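Local coordinates for DsbA family protein (Salmonella typhimurium, PDB 7JVE) that acts, as a trimeric thioredoxin-like enzyme of the DsbA family, both as a thiol oxidase and as a disulfide isomerase, at residues 129-141 against 167-180. Numbering follows the deposited sequence.
Sequences PVSGLAARVGEQV and LTEHDVYTLAQHYL
Leu133 lays its CD2 methyl over the face of the Tyr173 ring, a CH-pi contact with the carbon 3.5 Å from the ring centroid and 13° off the ring normal. The CD1 branch reaches the rim of the same ring, 3.5 Å from Tyr173 CE1. CG of Leu133, anti to the backbone N (chi1 176°), is carried to 3.7 Å from Val172 CG1, the two side chains running past each other in opposite directions. Val172 is a knob in the hole formed by Val130, Leu133, Ala134 and Val137, touching mainly through CG1. One turn on, both methyls of Val137 touch the CB of Ala176, CG1 at 3.6 Å. At the C-terminal end Leu180 sets its CD2 branch against Gln140 CB (3.6 Å) and Val141 CG2, while CD1 meets Val137. At the other end Val130 CG2 rests 3.3 Å from the carbonyl O of Leu167, just ahead of the Thr168-Asp171 capping box. No hydrogen bond joins the segments; two nearly parallel helices, axes 9.6 Å apart and inclined at 13°, meet through mainly apolar side chains, the Tyr173 ring among them, Leu167 and Leu180 adding theirs at the ends of 167-180. Both lie in the all-helical excursion between strands 115-120 and 218-223, the helical insertion of DsbA-type thioredoxin folds. Helix 147-159 packs Leu157 on Ala134 and Trp153 on Val137, and Trp153 meets the Tyr179 ring edge-to-face. Helix 182-193 adds Val188 beside Leu133 and Lys189 in a cation-pi contact with Tyr173, while Gln93, before helix 95-110, touches Val130 and accepts a hydrogen bond from Leu167 N through OE1.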
# COMPACT_ATOMS: atom_id res chain seq x y z
N PRO A 129 9.57 17.81 21.57
CA PRO A 129 10.86 18.29 22.11
C PRO A 129 11.91 18.56 21.04
O PRO A 129 12.56 19.62 21.07
CB PRO A 129 11.26 17.18 23.09
CG PRO A 129 9.98 16.44 23.42
CD PRO A 129 9.16 16.51 22.15
N VAL A 130 12.08 17.66 20.07
CA VAL A 130 13.08 17.87 19.02
C VAL A 130 12.64 18.96 18.04
O VAL A 130 13.43 19.85 17.69
CB VAL A 130 13.38 16.53 18.30
CG1 VAL A 130 14.21 16.77 17.06
CG2 VAL A 130 14.13 15.60 19.25
N SER A 131 11.39 18.92 17.57
CA SER A 131 10.93 19.98 16.66
C SER A 131 11.00 21.34 17.33
O SER A 131 11.45 22.32 16.72
CB SER A 131 9.50 19.70 16.17
OG SER A 131 9.47 18.58 15.32
N GLY A 132 10.57 21.44 18.59
CA GLY A 132 10.62 22.71 19.29
C GLY A 132 12.04 23.23 19.44
O GLY A 132 12.30 24.42 19.26
N LEU A 133 12.97 22.34 19.81
CA LEU A 133 14.37 22.73 19.94
C LEU A 133 14.93 23.20 18.60
O LEU A 133 15.68 24.18 18.55
CB LEU A 133 15.22 21.57 20.48
CG LEU A 133 16.72 21.89 20.55
CD1 LEU A 133 16.97 23.14 21.41
CD2 LEU A 133 17.60 20.72 21.05
N ALA A 134 14.60 22.49 17.51
CA ALA A 134 15.13 22.89 16.21
C ALA A 134 14.55 24.23 15.78
O ALA A 134 15.24 25.03 15.15
CB ALA A 134 14.86 21.82 15.15
N ALA A 135 13.29 24.49 16.15
CA ALA A 135 12.69 25.79 15.85
C ALA A 135 13.33 26.91 16.68
O ALA A 135 13.50 28.02 16.17
CB ALA A 135 11.17 25.72 16.06
N ARG A 136 13.70 26.64 17.94
CA ARG A 136 14.39 27.66 18.75
C ARG A 136 15.71 28.07 18.11
O ARG A 136 16.00 29.27 17.99
CB ARG A 136 14.66 27.16 20.17
CG ARG A 136 13.47 27.08 21.10
CD ARG A 136 13.93 26.68 22.51
NE ARG A 136 12.78 26.40 23.36
CZ ARG A 136 11.98 27.34 23.86
NH1 ARG A 136 12.23 28.62 23.60
NH2 ARG A 136 10.94 27.02 24.59
N VAL A 137 16.53 27.09 17.72
CA VAL A 137 17.81 27.38 17.07
C VAL A 137 17.59 28.15 15.79
O VAL A 137 18.19 29.20 15.56
CB VAL A 137 18.60 26.09 16.81
CG1 VAL A 137 19.95 26.44 16.15
CG2 VAL A 137 18.77 25.29 18.08
N GLY A 138 16.69 27.63 14.94
CA GLY A 138 16.43 28.29 13.67
C GLY A 138 15.98 29.73 13.84
O GLY A 138 16.39 30.62 13.09
N GLU A 139 15.13 29.98 14.83
CA GLU A 139 14.70 31.35 15.04
C GLU A 139 15.86 32.25 15.45
O GLU A 139 15.95 33.39 14.99
CB GLU A 139 13.59 31.38 16.07
CG GLU A 139 13.13 32.78 16.31
CD GLU A 139 11.92 32.82 17.18
OE1 GLU A 139 10.81 32.94 16.60
OE2 GLU A 139 12.09 32.70 18.42
N GLN A 140 16.75 31.77 16.32
CA GLN A 140 17.92 32.55 16.69
C GLN A 140 18.79 32.83 15.47
O GLN A 140 19.22 33.97 15.25
CB GLN A 140 18.74 31.85 17.77
CG GLN A 140 18.09 31.88 19.12
CD GLN A 140 17.85 33.31 19.58
OE1 GLN A 140 18.75 34.16 19.55
NE2 GLN A 140 16.60 33.60 19.94
N VAL A 141 19.06 31.80 14.67
CA VAL A 141 19.88 31.99 13.47
C VAL A 141 19.20 33.00 12.53
O VAL A 141 19.83 33.95 12.04
CB VAL A 141 20.13 30.64 12.77
CG1 VAL A 141 20.74 30.81 11.36
CG2 VAL A 141 20.99 29.74 13.66
N LEU A 167 16.45 11.67 15.02
CA LEU A 167 17.02 12.97 15.39
C LEU A 167 16.75 13.27 16.87
O LEU A 167 15.59 13.37 17.27
CB LEU A 167 16.45 14.08 14.52
CG LEU A 167 17.16 15.42 14.60
CD1 LEU A 167 18.60 15.28 14.15
CD2 LEU A 167 16.46 16.45 13.73
N THR A 168 17.80 13.42 17.66
CA THR A 168 17.68 13.70 19.09
C THR A 168 18.02 15.15 19.39
O THR A 168 18.66 15.85 18.60
CB THR A 168 18.60 12.79 19.91
OG1 THR A 168 19.96 13.09 19.57
CG2 THR A 168 18.30 11.31 19.69
N GLU A 169 17.60 15.61 20.58
CA GLU A 169 17.99 16.95 21.00
C GLU A 169 19.50 17.09 21.03
O GLU A 169 20.05 18.09 20.56
CB GLU A 169 17.38 17.31 22.36
CG GLU A 169 15.88 17.51 22.21
CD GLU A 169 15.14 17.90 23.49
OE1 GLU A 169 15.58 18.79 24.22
OE2 GLU A 169 14.11 17.26 23.80
N HIS A 170 20.19 16.06 21.52
CA HIS A 170 21.65 16.06 21.49
C HIS A 170 22.19 16.35 20.09
O HIS A 170 23.16 17.10 19.95
CB HIS A 170 22.21 14.72 21.98
CG HIS A 170 23.69 14.62 21.84
ND1 HIS A 170 24.57 15.24 22.70
CD2 HIS A 170 24.45 13.99 20.91
CE1 HIS A 170 25.81 14.99 22.32
NE2 HIS A 170 25.77 14.24 21.24
N ASP A 171 21.58 15.75 19.05
CA ASP A 171 22.01 15.99 17.67
C ASP A 171 21.82 17.45 17.28
O ASP A 171 22.68 18.05 16.64
CB ASP A 171 21.22 15.12 16.68
CG ASP A 171 21.54 13.64 16.77
OD1 ASP A 171 22.70 13.29 17.08
OD2 ASP A 171 20.60 12.83 16.52
N VAL A 172 20.67 18.01 17.62
CA VAL A 172 20.38 19.39 17.28
C VAL A 172 21.38 20.32 17.96
O VAL A 172 21.98 21.19 17.32
CB VAL A 172 18.92 19.73 17.64
CG1 VAL A 172 18.60 21.20 17.38
CG2 VAL A 172 17.99 18.82 16.85
N TYR A 173 21.59 20.14 19.27
CA TYR A 173 22.55 20.96 19.99
C TYR A 173 23.94 20.84 19.37
O TYR A 173 24.68 21.83 19.28
CB TYR A 173 22.64 20.57 21.46
CG TYR A 173 21.47 20.96 22.31
CD1 TYR A 173 20.99 22.25 22.32
CD2 TYR A 173 20.87 20.03 23.14
CE1 TYR A 173 19.93 22.59 23.11
CE2 TYR A 173 19.83 20.35 23.94
CZ TYR A 173 19.36 21.64 23.93
OH TYR A 173 18.31 21.96 24.74
N THR A 174 24.32 19.62 18.99
CA THR A 174 25.66 19.39 18.48
C THR A 174 25.88 20.16 17.19
O THR A 174 26.91 20.81 17.01
CB THR A 174 25.91 17.90 18.26
OG1 THR A 174 25.93 17.23 19.52
CG2 THR A 174 27.26 17.67 17.58
N LEU A 175 24.91 20.12 16.28
CA LEU A 175 25.00 20.98 15.11
C LEU A 175 24.89 22.45 15.50
O LEU A 175 25.64 23.29 14.99
CB LEU A 175 23.92 20.60 14.08
CG LEU A 175 23.94 21.36 12.75
CD1 LEU A 175 25.23 21.13 11.94
CD2 LEU A 175 22.71 21.03 11.88
N ALA A 176 23.99 22.77 16.45
CA ALA A 176 23.69 24.18 16.71
C ALA A 176 24.88 24.93 17.29
O ALA A 176 24.98 26.15 17.12
CB ALA A 176 22.49 24.30 17.65
N GLN A 177 25.80 24.25 17.98
CA GLN A 177 26.95 24.96 18.52
C GLN A 177 27.76 25.67 17.43
O GLN A 177 28.48 26.62 17.74
CB GLN A 177 27.85 24.02 19.32
CG GLN A 177 28.52 22.95 18.47
CD GLN A 177 29.16 21.86 19.32
OE1 GLN A 177 29.55 22.10 20.46
NE2 GLN A 177 29.29 20.66 18.76
N HIS A 178 27.63 25.25 16.17
CA HIS A 178 28.33 25.91 15.07
C HIS A 178 27.57 27.09 14.48
O HIS A 178 28.14 27.82 13.67
CB HIS A 178 28.62 24.88 13.96
CG HIS A 178 29.41 23.71 14.46
ND1 HIS A 178 30.71 23.83 14.92
CD2 HIS A 178 29.07 22.40 14.62
CE1 HIS A 178 31.14 22.65 15.33
NE2 HIS A 178 30.17 21.77 15.16
N TYR A 179 26.31 27.31 14.86
CA TYR A 179 25.53 28.40 14.31
C TYR A 179 25.19 29.47 15.33
O TYR A 179 24.81 30.58 14.92
CB TYR A 179 24.23 27.89 13.69
CG TYR A 179 24.46 27.09 12.44
CD1 TYR A 179 24.95 25.78 12.50
CD2 TYR A 179 24.22 27.64 11.19
CE1 TYR A 179 25.17 25.06 11.37
CE2 TYR A 179 24.45 26.92 10.05
CZ TYR A 179 24.91 25.63 10.15
OH TYR A 179 25.14 24.91 9.01
N LEU A 180 25.31 29.18 16.61
CA LEU A 180 24.94 30.11 17.67
C LEU A 180 26.19 30.48 18.44
O LEU A 180 27.15 29.71 18.49
CB LEU A 180 23.93 29.47 18.61
CG LEU A 180 22.60 29.04 18.00
CD1 LEU A 180 21.74 28.35 19.08
CD2 LEU A 180 21.86 30.20 17.32